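Local coordinates for proteasome accessory factor B/C (PafBC) (Paenarthrobacter aurescens, PDB 6SJ9), which probably regulates transcription in the bacterial DNA damage response, combining winged helix-turn-helix and WYL domains in one chain, at residues Gly477-Ala485 against Leu527-Tyr535; Val100-Trp108 against Ala432-Leu440. All coordinates share one frame; numbering follows the deposited sequence.

Contact 1. Residues Gly477-Ala485 against Leu527-Tyr535; sequences GSVSGQSVA and LYSLDSTWY
W534 anchors the loop 477-485 on the hairpin 527-535 by its indole edge. From NE1 a bond runs to S483 O at 3.0 Å with 150° at the hydrogen; the oxygen lies in the ring plane, yet the N-H meets its carbonyl from above the carbonyl plane. A second, weak bond from the same NE1 reaches Q482 O, so one donor serves two successive carbonyls. S480 O continues this rim of oxygens, near the ring plane at CH2.

Q482 can be followed outward atom by atom. Its CB packs on S529 CB and OG. CG, anti to the backbone N (chi1 172°), comes to 3.6 Å from W534 NE1. A bend at chi2 then carries CD over S532 CA, and the amide ends beside the turn, OE1 3.4 Å from S532 CA and NE2 3.8 Å from S532 CB. The amide and indole planes stand 61° apart.

The other fixed point is backbone: S529 N gives V479 O a bond of 2.9 Å, nearly straight. A water joins S478 O, to which it donates, with S529 OG. S478 OG accepts from the N atoms of S480 and G481, an ST turn and ST motif that shape the loop next to this bond. Within the hairpin, S529 CB lies over the middle of one face of the W534 ring, 3.6 Å above its plane.

Strands 517-530 and 533-540 meet here through a type I' turn, L530 to T533, in the five-stranded antiparallel sheet of the second WYL domain. The loop, which connects helices 472-476 and 489-501, crosses this hairpin end; F492 of helix 489-501 meets W534 edge-to-face, while V479 and L530 lean on helix 427-441.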
ATOM      1  N   GLY A 477     -15.718  -2.259  -7.852  1.00 49.75           N
ATOM      2  CA  GLY A 477     -15.865  -3.242  -6.784  1.00 45.00           C
ATOM      3  C   GLY A 477     -15.899  -4.672  -7.283  1.00 50.08           C
ATOM      4  O   GLY A 477     -16.084  -5.602  -6.495  1.00 54.26           O
ATOM      5  N   SER A 478     -15.729  -4.874  -8.588  1.00 47.46           N
ATOM      6  CA  SER A 478     -15.763  -6.193  -9.200  1.00 53.29           C
ATOM      7  C   SER A 478     -14.402  -6.571  -9.784  1.00 51.84           C
ATOM      8  O   SER A 478     -13.704  -5.744 -10.372  1.00 49.36           O
ATOM      9  CB  SER A 478     -16.823  -6.204 -10.317  1.00 56.46           C
ATOM     10  OG  SER A 478     -16.831  -7.419 -11.027  1.00 59.88           O
ATOM     11  N   VAL A 479     -14.083  -7.854  -9.718  1.00 51.32           N
ATOM     12  CA  VAL A 479     -12.910  -8.400 -10.394  1.00 54.92           C
ATOM     13  C   VAL A 479     -13.322  -9.223 -11.612  1.00 55.07           C
ATOM     14  O   VAL A 479     -12.493  -9.926 -12.194  1.00 55.19           O
ATOM     15  CB  VAL A 479     -12.021  -9.213  -9.433  1.00 51.55           C
ATOM     16  CG1 VAL A 479     -11.551  -8.342  -8.293  1.00 50.61           C
ATOM     17  CG2 VAL A 479     -12.842 -10.370  -8.891  1.00 48.18           C
ATOM     18  N   SER A 480     -14.587  -9.128 -12.025  1.00 56.76           N
ATOM     19  CA  SER A 480     -15.080  -9.906 -13.163  1.00 62.47           C
ATOM     20  C   SER A 480     -16.089  -9.192 -14.064  1.00 61.86           C
ATOM     21  O   SER A 480     -16.327  -9.660 -15.176  1.00 66.42           O
ATOM     22  CB  SER A 480     -15.724 -11.200 -12.672  1.00 63.25           C
ATOM     23  OG  SER A 480     -17.030 -10.868 -12.258  1.00 67.21           O
ATOM     24  N   GLY A 481     -16.778  -8.167 -13.636  1.00 66.21           N
ATOM     25  CA  GLY A 481     -17.859  -7.713 -14.518  1.00 68.55           C
ATOM     26  C   GLY A 481     -17.470  -6.855 -15.711  1.00 67.54           C
ATOM     27  O   GLY A 481     -18.284  -6.684 -16.619  1.00 68.38           O
ATOM     28  N   GLN A 482     -16.238  -6.362 -15.759  1.00 67.47           N
ATOM     29  CA  GLN A 482     -15.850  -5.383 -16.759  1.00 70.43           C
ATOM     30  C   GLN A 482     -16.173  -5.878 -18.166  1.00 67.19           C
ATOM     31  O   GLN A 482     -16.015  -7.058 -18.489  1.00 68.52           O
ATOM     32  CB  GLN A 482     -14.355  -5.094 -16.601  1.00 78.85           C
ATOM     33  CG  GLN A 482     -13.712  -4.240 -17.681  1.00 90.29           C
ATOM     34  CD  GLN A 482     -14.102  -2.760 -17.576  1.00100.49           C
ATOM     35  OE1 GLN A 482     -14.426  -2.254 -16.487  1.00103.45           O
ATOM     36  NE2 GLN A 482     -14.050  -2.059 -18.706  1.00104.21           N
ATOM     37  N   SER A 483     -16.634  -4.975 -19.014  1.00 62.86           N
ATOM     38  CA  SER A 483     -16.839  -5.406 -20.369  1.00 64.95           C
ATOM     39  C   SER A 483     -15.487  -5.615 -21.047  1.00 59.77           C
ATOM     40  O   SER A 483     -14.429  -5.273 -20.509  1.00 57.97           O
ATOM     41  CB  SER A 483     -17.699  -4.390 -21.107  1.00 69.51           C
ATOM     42  OG  SER A 483     -17.123  -3.111 -20.985  1.00 72.18           O
ATOM     43  N   VAL A 484     -15.534  -6.203 -22.237  1.00 54.11           N
ATOM     44  CA  VAL A 484     -14.349  -6.599 -22.975  1.00 51.57           C
ATOM     45  C   VAL A 484     -14.352  -5.854 -24.302  1.00 55.26           C
ATOM     46  O   VAL A 484     -15.330  -5.935 -25.052  1.00 58.77           O
ATOM     47  CB  VAL A 484     -14.362  -8.127 -23.197  1.00 50.45           C
ATOM     48  CG1 VAL A 484     -13.072  -8.638 -23.853  1.00 47.85           C
ATOM     49  CG2 VAL A 484     -14.610  -8.824 -21.881  1.00 49.56           C
ATOM     50  N   ALA A 485     -13.261  -5.143 -24.597  1.00 54.51           N
ATOM     51  CA  ALA A 485     -13.119  -4.484 -25.893  1.00 56.83           C
ATOM     52  C   ALA A 485     -13.157  -5.525 -27.007  1.00 56.08           C
ATOM     53  O   ALA A 485     -12.760  -6.660 -26.803  1.00 59.97           O
ATOM     54  CB  ALA A 485     -11.815  -3.697 -25.996  1.00 58.35           C
ATOM     55  N   LEU A 527      -9.042 -15.574 -15.162  1.00 37.37           N
ATOM     56  CA  LEU A 527      -9.268 -14.360 -15.919  1.00 44.18           C
ATOM     57  C   LEU A 527      -9.967 -13.358 -14.994  1.00 42.01           C
ATOM     58  O   LEU A 527     -10.975 -13.700 -14.373  1.00 44.53           O
ATOM     59  CB  LEU A 527     -10.116 -14.727 -17.122  1.00 46.52           C
ATOM     60  CG  LEU A 527     -10.356 -13.879 -18.334  1.00 49.23           C
ATOM     61  CD1 LEU A 527      -9.066 -13.378 -18.902  1.00 46.83           C
ATOM     62  CD2 LEU A 527     -11.116 -14.812 -19.301  1.00 51.41           C
ATOM     63  N   TYR A 528      -9.392 -12.174 -14.825  1.00 40.18           N
ATOM     64  CA  TYR A 528      -9.912 -11.198 -13.857  1.00 39.91           C
ATOM     65  C   TYR A 528      -9.614  -9.801 -14.379  1.00 44.46           C
ATOM     66  O   TYR A 528      -8.697  -9.616 -15.193  1.00 38.98           O
ATOM     67  CB  TYR A 528      -9.306 -11.412 -12.445  1.00 34.04           C
ATOM     68  CG  TYR A 528      -7.808 -11.244 -12.456  1.00 35.87           C
ATOM     69  CD1 TYR A 528      -6.986 -12.270 -12.918  1.00 35.87           C
ATOM     70  CD2 TYR A 528      -7.208 -10.066 -12.043  1.00 35.04           C
ATOM     71  CE1 TYR A 528      -5.585 -12.101 -12.950  1.00 32.83           C
ATOM     72  CE2 TYR A 528      -5.860  -9.894 -12.063  1.00 36.52           C
ATOM     73  CZ  TYR A 528      -5.030 -10.921 -12.521  1.00 35.02           C
ATOM     74  OH  TYR A 528      -3.651 -10.719 -12.537  1.00 35.97           O
ATOM     75  N   SER A 529     -10.441  -8.825 -13.959  1.00 46.19           N
ATOM     76  CA  SER A 529     -10.234  -7.434 -14.332  1.00 48.31           C
ATOM     77  C   SER A 529      -9.943  -6.564 -13.122  1.00 47.54           C
ATOM     78  O   SER A 529     -10.428  -6.825 -12.025  1.00 51.71           O
ATOM     79  CB  SER A 529     -11.441  -6.881 -15.089  1.00 52.75           C
ATOM     80  OG  SER A 529     -12.600  -7.203 -14.368  1.00 58.90           O
ATOM     81  N   LEU A 530      -9.214  -5.486 -13.369  1.00 47.98           N
ATOM     82  CA  LEU A 530      -8.863  -4.487 -12.369  1.00 54.94           C
ATOM     83  C   LEU A 530      -8.713  -3.153 -13.065  1.00 56.99           C
ATOM     84  O   LEU A 530      -8.007  -3.080 -14.075  1.00 54.96           O
ATOM     85  CB  LEU A 530      -7.521  -4.767 -11.686  1.00 56.50           C
ATOM     86  CG  LEU A 530      -7.381  -5.935 -10.771  1.00 58.87           C
ATOM     87  CD1 LEU A 530      -5.955  -5.969 -10.307  1.00 60.36           C
ATOM     88  CD2 LEU A 530      -8.345  -5.702  -9.652  1.00 55.99           C
ATOM     89  N   ASP A 531      -9.357  -2.109 -12.544  1.00 61.08           N
ATOM     90  CA  ASP A 531      -9.192  -0.773 -13.125  1.00 60.73           C
ATOM     91  C   ASP A 531      -9.490  -0.791 -14.622  1.00 57.36           C
ATOM     92  O   ASP A 531      -8.666  -0.378 -15.432  1.00 57.74           O
ATOM     93  CB  ASP A 531      -7.778  -0.225 -12.873  1.00 64.52           C
ATOM     94  CG  ASP A 531      -7.673   1.283 -13.171  1.00 69.85           C
ATOM     95  OD1 ASP A 531      -8.738   1.942 -13.250  1.00 72.35           O
ATOM     96  OD2 ASP A 531      -6.549   1.799 -13.376  1.00 71.43           O
ATOM     97  N   SER A 532     -10.617  -1.402 -14.988  1.00 52.12           N
ATOM     98  CA  SER A 532     -11.074  -1.520 -16.374  1.00 59.23           C
ATOM     99  C   SER A 532     -10.113  -2.314 -17.283  1.00 56.23           C
ATOM    100  O   SER A 532     -10.223  -2.232 -18.509  1.00 58.98           O
ATOM    101  CB  SER A 532     -11.315  -0.135 -16.975  1.00 66.57           C
ATOM    102  OG  SER A 532     -12.282   0.550 -16.202  1.00 76.55           O
ATOM    103  N   THR A 533      -9.192  -3.120 -16.721  1.00 53.99           N
ATOM    104  CA  THR A 533      -8.247  -3.918 -17.500  1.00 49.97           C
ATOM    105  C   THR A 533      -8.395  -5.409 -17.238  1.00 46.65           C
ATOM    106  O   THR A 533      -8.455  -5.842 -16.079  1.00 41.53           O
ATOM    107  CB  THR A 533      -6.814  -3.469 -17.217  1.00 53.07           C
ATOM    108  OG1 THR A 533      -6.747  -2.055 -17.386  1.00 58.93           O
ATOM    109  CG2 THR A 533      -5.820  -4.130 -18.154  1.00 51.66           C
ATOM    110  N   TRP A 534      -8.378  -6.205 -18.320  1.00 45.00           N
ATOM    111  CA  TRP A 534      -8.439  -7.652 -18.164  1.00 40.61           C
ATOM    112  C   TRP A 534      -7.037  -8.240 -18.056  1.00 37.74           C
ATOM    113  O   TRP A 534      -6.114  -7.849 -18.765  1.00 39.19           O
ATOM    114  CB  TRP A 534      -9.218  -8.328 -19.303  1.00 39.20           C
ATOM    115  CG  TRP A 534     -10.688  -8.194 -19.093  1.00 35.88           C
ATOM    116  CD1 TRP A 534     -11.519  -7.263 -19.653  1.00 36.88           C
ATOM    117  CD2 TRP A 534     -11.482  -8.954 -18.180  1.00 34.28           C
ATOM    118  NE1 TRP A 534     -12.794  -7.413 -19.157  1.00 39.87           N
ATOM    119  CE2 TRP A 534     -12.804  -8.457 -18.262  1.00 38.96           C
ATOM    120  CE3 TRP A 534     -11.208 -10.030 -17.320  1.00 39.97           C
ATOM    121  CZ2 TRP A 534     -13.868  -8.994 -17.513  1.00 39.72           C
ATOM    122  CZ3 TRP A 534     -12.263 -10.566 -16.558  1.00 43.95           C
ATOM    123  CH2 TRP A 534     -13.593 -10.017 -16.659  1.00 42.07           C
ATOM    124  N   TYR A 535      -6.900  -9.202 -17.173  1.00 34.57           N
ATOM    125  CA  TYR A 535      -5.656  -9.920 -16.985  1.00 35.31           C
ATOM    126  C   TYR A 535      -5.951 -11.406 -16.950  1.00 38.73           C
ATOM    127  O   TYR A 535      -7.076 -11.830 -16.651  1.00 37.43           O
ATOM    128  CB  TYR A 535      -4.966  -9.565 -15.655  1.00 37.12           C
ATOM    129  CG  TYR A 535      -4.607  -8.109 -15.450  1.00 39.67           C
ATOM    130  CD1 TYR A 535      -5.572  -7.174 -15.023  1.00 43.00           C
ATOM    131  CD2 TYR A 535      -3.303  -7.683 -15.616  1.00 42.90           C
ATOM    132  CE1 TYR A 535      -5.219  -5.845 -14.812  1.00 42.20           C
ATOM    133  CE2 TYR A 535      -2.940  -6.387 -15.419  1.00 44.81           C
ATOM    134  CZ  TYR A 535      -3.913  -5.468 -14.997  1.00 45.83           C
ATOM    135  OH  TYR A 535      -3.543  -4.169 -14.807  1.00 50.35           O
TER
HETATM  136  O   HOH W   1     -13.823  -5.188 -12.974  1.00 59.57           O

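Contact 2. Residues Val100-Trp108 against Ala432-Leu440; sequences VLLLAAQLW and ALLTGLAML
A104 and G436 bring the two helices together, their CA atoms 4.1 Å apart. The axes of the two segments approach to 7.2 Å and cross at 102°. G436 CA points a hydrogen at A104 O in a nearly straight CA-H...O contact. A104 CB is a knob among L433, G436, L437 and L440.

L440 is the reciprocal knob, seated among V100, L103, A104 and L107. With CG anti to the carbonyl carbon, the side chain reaches across helix 100-108: CD1 lies over the backbone of A104, and CD2 touches both L103 CD2 and L107 CD1. L437 splits similarly, CD1 meeting L101 CD1 and CD2 meeting V100 CG1 at 3.8 Å. On A105 CB, L433 lays its CD2 at 3.6 Å.

W108, with CG anti to its N (chi1 159°), spreads its indole over A432. A432 CB stands 3.4 Å from the centroid of the five-membered ring of W108, 11° off the normal, a CH-pi contact.

No hydrogen bond spans the helices, and W108 NE1 is buried without a partner in the model; cohesion therefore rests on apolar shape matching and weak C-H contacts.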
ATOM      1  N   VAL A 100      -8.151  -3.059   7.468  1.00 41.38           N
ATOM      2  CA  VAL A 100      -8.406  -3.753   6.212  1.00 41.03           C
ATOM      3  C   VAL A 100      -8.226  -2.802   5.049  1.00 43.78           C
ATOM      4  O   VAL A 100      -7.553  -3.102   4.055  1.00 45.12           O
ATOM      5  CB  VAL A 100      -9.828  -4.319   6.198  1.00 40.68           C
ATOM      6  CG1 VAL A 100     -10.140  -4.869   4.743  1.00 37.98           C
ATOM      7  CG2 VAL A 100      -9.982  -5.353   7.245  1.00 35.04           C
ATOM      8  N   LEU A 101      -8.790  -1.610   5.191  1.00 45.87           N
ATOM      9  CA  LEU A 101      -8.701  -0.605   4.148  1.00 44.99           C
ATOM     10  C   LEU A 101      -7.258  -0.272   3.821  1.00 48.14           C
ATOM     11  O   LEU A 101      -6.946   0.140   2.701  1.00 51.96           O
ATOM     12  CB  LEU A 101      -9.467   0.624   4.607  1.00 41.15           C
ATOM     13  CG  LEU A 101      -9.851   1.560   3.505  1.00 41.77           C
ATOM     14  CD1 LEU A 101     -10.766   0.812   2.600  1.00 38.66           C
ATOM     15  CD2 LEU A 101     -10.516   2.700   4.147  1.00 40.68           C
ATOM     16  N   LEU A 102      -6.382  -0.381   4.813  1.00 48.55           N
ATOM     17  CA  LEU A 102      -4.964  -0.117   4.636  1.00 46.57           C
ATOM     18  C   LEU A 102      -4.300  -1.146   3.730  1.00 49.04           C
ATOM     19  O   LEU A 102      -3.496  -0.800   2.859  1.00 51.07           O
ATOM     20  CB  LEU A 102      -4.313  -0.140   6.010  1.00 50.80           C
ATOM     21  CG  LEU A 102      -2.825   0.040   6.161  1.00 53.47           C
ATOM     22  CD1 LEU A 102      -2.372   1.152   5.233  1.00 55.76           C
ATOM     23  CD2 LEU A 102      -2.588   0.440   7.647  1.00 52.07           C
ATOM     24  N   LEU A 103      -4.675  -2.406   3.878  1.00 42.43           N
ATOM     25  CA  LEU A 103      -4.130  -3.433   3.005  1.00 42.28           C
ATOM     26  C   LEU A 103      -4.669  -3.217   1.596  1.00 40.81           C
ATOM     27  O   LEU A 103      -3.935  -3.342   0.623  1.00 39.52           O
ATOM     28  CB  LEU A 103      -4.482  -4.823   3.566  1.00 36.77           C
ATOM     29  CG  LEU A 103      -3.904  -5.991   2.828  1.00 39.52           C
ATOM     30  CD1 LEU A 103      -2.443  -5.834   2.636  1.00 37.42           C
ATOM     31  CD2 LEU A 103      -4.281  -7.324   3.570  1.00 37.95           C
ATOM     32  N   ALA A 104      -5.952  -2.856   1.494  1.00 35.68           N
ATOM     33  CA  ALA A 104      -6.552  -2.614   0.197  1.00 38.36           C
ATOM     34  C   ALA A 104      -5.831  -1.491  -0.550  1.00 39.97           C
ATOM     35  O   ALA A 104      -5.632  -1.565  -1.758  1.00 33.36           O
ATOM     36  CB  ALA A 104      -8.038  -2.252   0.390  1.00 37.81           C
ATOM     37  N   ALA A 105      -5.469  -0.431   0.149  1.00 41.56           N
ATOM     38  CA  ALA A 105      -4.785   0.681  -0.509  1.00 40.10           C
ATOM     39  C   ALA A 105      -3.439   0.247  -1.022  1.00 40.96           C
ATOM     40  O   ALA A 105      -2.985   0.725  -2.074  1.00 42.55           O
ATOM     41  CB  ALA A 105      -4.635   1.868   0.483  1.00 40.25           C
ATOM     42  N   GLN A 106      -2.791  -0.695  -0.312  1.00 40.68           N
ATOM     43  CA  GLN A 106      -1.536  -1.203  -0.819  1.00 39.07           C
ATOM     44  C   GLN A 106      -1.743  -2.003  -2.082  1.00 41.59           C
ATOM     45  O   GLN A 106      -0.893  -1.974  -3.001  1.00 42.31           O
ATOM     46  CB  GLN A 106      -0.846  -2.073   0.230  1.00 48.18           C
ATOM     47  CG  GLN A 106      -0.325  -1.309   1.435  1.00 53.46           C
ATOM     48  CD  GLN A 106       0.511  -2.225   2.383  1.00 54.75           C
ATOM     49  OE1 GLN A 106       1.561  -2.786   1.979  1.00 56.62           O
ATOM     50  NE2 GLN A 106       0.068  -2.346   3.636  1.00 48.90           N
ATOM     51  N   LEU A 107      -2.841  -2.774  -2.152  1.00 40.74           N
ATOM     52  CA  LEU A 107      -3.041  -3.524  -3.401  1.00 42.12           C
ATOM     53  C   LEU A 107      -3.302  -2.586  -4.565  1.00 35.24           C
ATOM     54  O   LEU A 107      -2.819  -2.819  -5.669  1.00 36.14           O
ATOM     55  CB  LEU A 107      -4.196  -4.514  -3.258  1.00 40.47           C
ATOM     56  CG  LEU A 107      -4.006  -5.591  -2.166  1.00 45.34           C
ATOM     57  CD1 LEU A 107      -5.053  -6.647  -2.386  1.00 43.84           C
ATOM     58  CD2 LEU A 107      -2.564  -6.271  -2.118  1.00 40.58           C
ATOM     59  N   TRP A 108      -4.111  -1.540  -4.335  1.00 35.42           N
ATOM     60  CA  TRP A 108      -4.451  -0.612  -5.406  1.00 37.83           C
ATOM     61  C   TRP A 108      -3.179  -0.000  -5.982  1.00 39.82           C
ATOM     62  O   TRP A 108      -3.007   0.113  -7.205  1.00 40.92           O
ATOM     63  CB  TRP A 108      -5.371   0.507  -4.875  1.00 36.82           C
ATOM     64  CG  TRP A 108      -5.294   1.688  -5.810  1.00 38.65           C
ATOM     65  CD1 TRP A 108      -4.642   2.858  -5.599  1.00 40.01           C
ATOM     66  CD2 TRP A 108      -5.880   1.783  -7.120  1.00 41.95           C
ATOM     67  NE1 TRP A 108      -4.780   3.678  -6.693  1.00 42.81           N
ATOM     68  CE2 TRP A 108      -5.540   3.043  -7.638  1.00 40.69           C
ATOM     69  CE3 TRP A 108      -6.639   0.909  -7.908  1.00 48.41           C
ATOM     70  CZ2 TRP A 108      -5.929   3.474  -8.909  1.00 48.17           C
ATOM     71  CZ3 TRP A 108      -7.051   1.335  -9.186  1.00 50.64           C
ATOM     72  CH2 TRP A 108      -6.688   2.618  -9.673  1.00 51.77           C
ATOM     73  N   ALA A 432     -10.672   3.578  -6.125  1.00 41.44           N
ATOM     74  CA  ALA A 432      -9.347   2.942  -6.054  1.00 41.50           C
ATOM     75  C   ALA A 432      -9.306   1.925  -4.931  1.00 44.55           C
ATOM     76  O   ALA A 432      -8.852   0.787  -5.108  1.00 42.68           O
ATOM     77  CB  ALA A 432      -8.253   3.999  -5.847  1.00 39.16           C
ATOM     78  N   LEU A 433      -9.803   2.328  -3.756  1.00 43.36           N
ATOM     79  CA  LEU A 433      -9.805   1.456  -2.597  1.00 41.58           C
ATOM     80  C   LEU A 433     -10.709   0.233  -2.810  1.00 39.51           C
ATOM     81  O   LEU A 433     -10.363  -0.875  -2.374  1.00 40.24           O
ATOM     82  CB  LEU A 433     -10.234   2.264  -1.365  1.00 43.81           C
ATOM     83  CG  LEU A 433      -9.222   3.313  -0.863  1.00 42.76           C
ATOM     84  CD1 LEU A 433      -9.918   4.222   0.088  1.00 48.91           C
ATOM     85  CD2 LEU A 433      -8.099   2.621  -0.182  1.00 38.10           C
ATOM     86  N   LEU A 434     -11.860   0.414  -3.474  1.00 33.19           N
ATOM     87  CA  LEU A 434     -12.745  -0.712  -3.771  1.00 37.65           C
ATOM     88  C   LEU A 434     -12.064  -1.737  -4.641  1.00 40.67           C
ATOM     89  O   LEU A 434     -12.388  -2.920  -4.588  1.00 39.70           O
ATOM     90  CB  LEU A 434     -14.011  -0.258  -4.488  1.00 38.82           C
ATOM     91  CG  LEU A 434     -15.022   0.276  -3.500  1.00 45.23           C
ATOM     92  CD1 LEU A 434     -16.132   1.038  -4.213  1.00 46.64           C
ATOM     93  CD2 LEU A 434     -15.577  -0.946  -2.709  1.00 40.32           C
ATOM     94  N   THR A 435     -11.167  -1.297  -5.500  1.00 41.36           N
ATOM     95  CA  THR A 435     -10.442  -2.268  -6.290  1.00 42.11           C
ATOM     96  C   THR A 435      -9.577  -3.149  -5.407  1.00 41.01           C
ATOM     97  O   THR A 435      -9.531  -4.372  -5.597  1.00 41.11           O
ATOM     98  CB  THR A 435      -9.619  -1.556  -7.343  1.00 44.57           C
ATOM     99  OG1 THR A 435     -10.547  -0.839  -8.165  1.00 49.33           O
ATOM    100  CG2 THR A 435      -8.885  -2.602  -8.207  1.00 41.08           C
ATOM    101  N   GLY A 436      -8.883  -2.548  -4.432  1.00 40.35           N
ATOM    102  CA  GLY A 436      -8.077  -3.349  -3.509  1.00 36.87           C
ATOM    103  C   GLY A 436      -8.963  -4.232  -2.644  1.00 37.50           C
ATOM    104  O   GLY A 436      -8.630  -5.398  -2.384  1.00 34.57           O
ATOM    105  N   LEU A 437     -10.131  -3.706  -2.235  1.00 35.99           N
ATOM    106  CA  LEU A 437     -11.033  -4.509  -1.439  1.00 36.90           C
ATOM    107  C   LEU A 437     -11.602  -5.665  -2.251  1.00 42.31           C
ATOM    108  O   LEU A 437     -11.843  -6.743  -1.701  1.00 42.83           O
ATOM    109  CB  LEU A 437     -12.175  -3.639  -0.876  1.00 32.30           C
ATOM    110  CG  LEU A 437     -11.716  -2.609   0.179  1.00 32.64           C
ATOM    111  CD1 LEU A 437     -12.824  -1.604   0.416  1.00 31.78           C
ATOM    112  CD2 LEU A 437     -11.375  -3.302   1.515  1.00 28.66           C
ATOM    113  N   ALA A 438     -11.850  -5.470  -3.549  1.00 38.47           N
ATOM    114  CA  ALA A 438     -12.418  -6.579  -4.310  1.00 39.77           C
ATOM    115  C   ALA A 438     -11.397  -7.696  -4.517  1.00 38.25           C
ATOM    116  O   ALA A 438     -11.764  -8.881  -4.542  1.00 38.91           O
ATOM    117  CB  ALA A 438     -13.022  -6.078  -5.625  1.00 41.54           C
HETATM  118  N   MSE A 439     -10.123  -7.356  -4.653  1.00 37.62           N
HETATM  119  CA  MSE A 439      -9.104  -8.404  -4.710  1.00 35.31           C
HETATM  120  C   MSE A 439      -9.068  -9.144  -3.348  1.00 36.21           C
HETATM  121  O   MSE A 439      -9.052 -10.380  -3.302  1.00 35.25           O
HETATM  122  CB  MSE A 439      -7.755  -7.810  -5.043  1.00 35.49           C
HETATM  123  CG  MSE A 439      -7.599  -7.274  -6.465  1.00 47.50           C
HETATM  124 SE   MSE A 439      -7.800  -8.756  -7.790  1.00 62.77          SE
HETATM  125  CE  MSE A 439      -5.974  -9.292  -8.066  1.00 58.79           C
ATOM    126  N   LEU A 440      -9.060  -8.388  -2.235  1.00 33.19           N
ATOM    127  CA  LEU A 440      -9.122  -9.030  -0.918  1.00 36.27           C
ATOM    128  C   LEU A 440     -10.363  -9.906  -0.794  1.00 35.02           C
ATOM    129  O   LEU A 440     -10.307 -10.991  -0.213  1.00 34.70           O
ATOM    130  CB  LEU A 440      -9.104  -7.996   0.220  1.00 34.44           C
ATOM    131  CG  LEU A 440      -7.783  -7.237   0.367  1.00 36.70           C
ATOM    132  CD1 LEU A 440      -7.870  -6.147   1.465  1.00 34.83           C
ATOM    133  CD2 LEU A 440      -6.650  -8.245   0.699  1.00 35.00           C
TER

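Contact 2 precedes contact 1 along the chain without interleaving, and their centres lie about 15 Å apart. Helix 427-441 is the shared element: it crosses helix 95-118, and T435 and M439, which take part in that crossing, also reach contact 1, as does A438. L530 CD2 is 3.5 Å from T435 CG2 and 3.6 Å from the selenium of M439, and A438 CB packs against G477 O. From the turn, D531 OD2 lies 3.8 Å from W108 CH2. Helix 95-118 from the N-terminal part, the PafC helix-turn-helix region and the second WYL domain thus pack as one continuous body, with helix 427-441 between helix 95-118 and the end of the WYL hairpin.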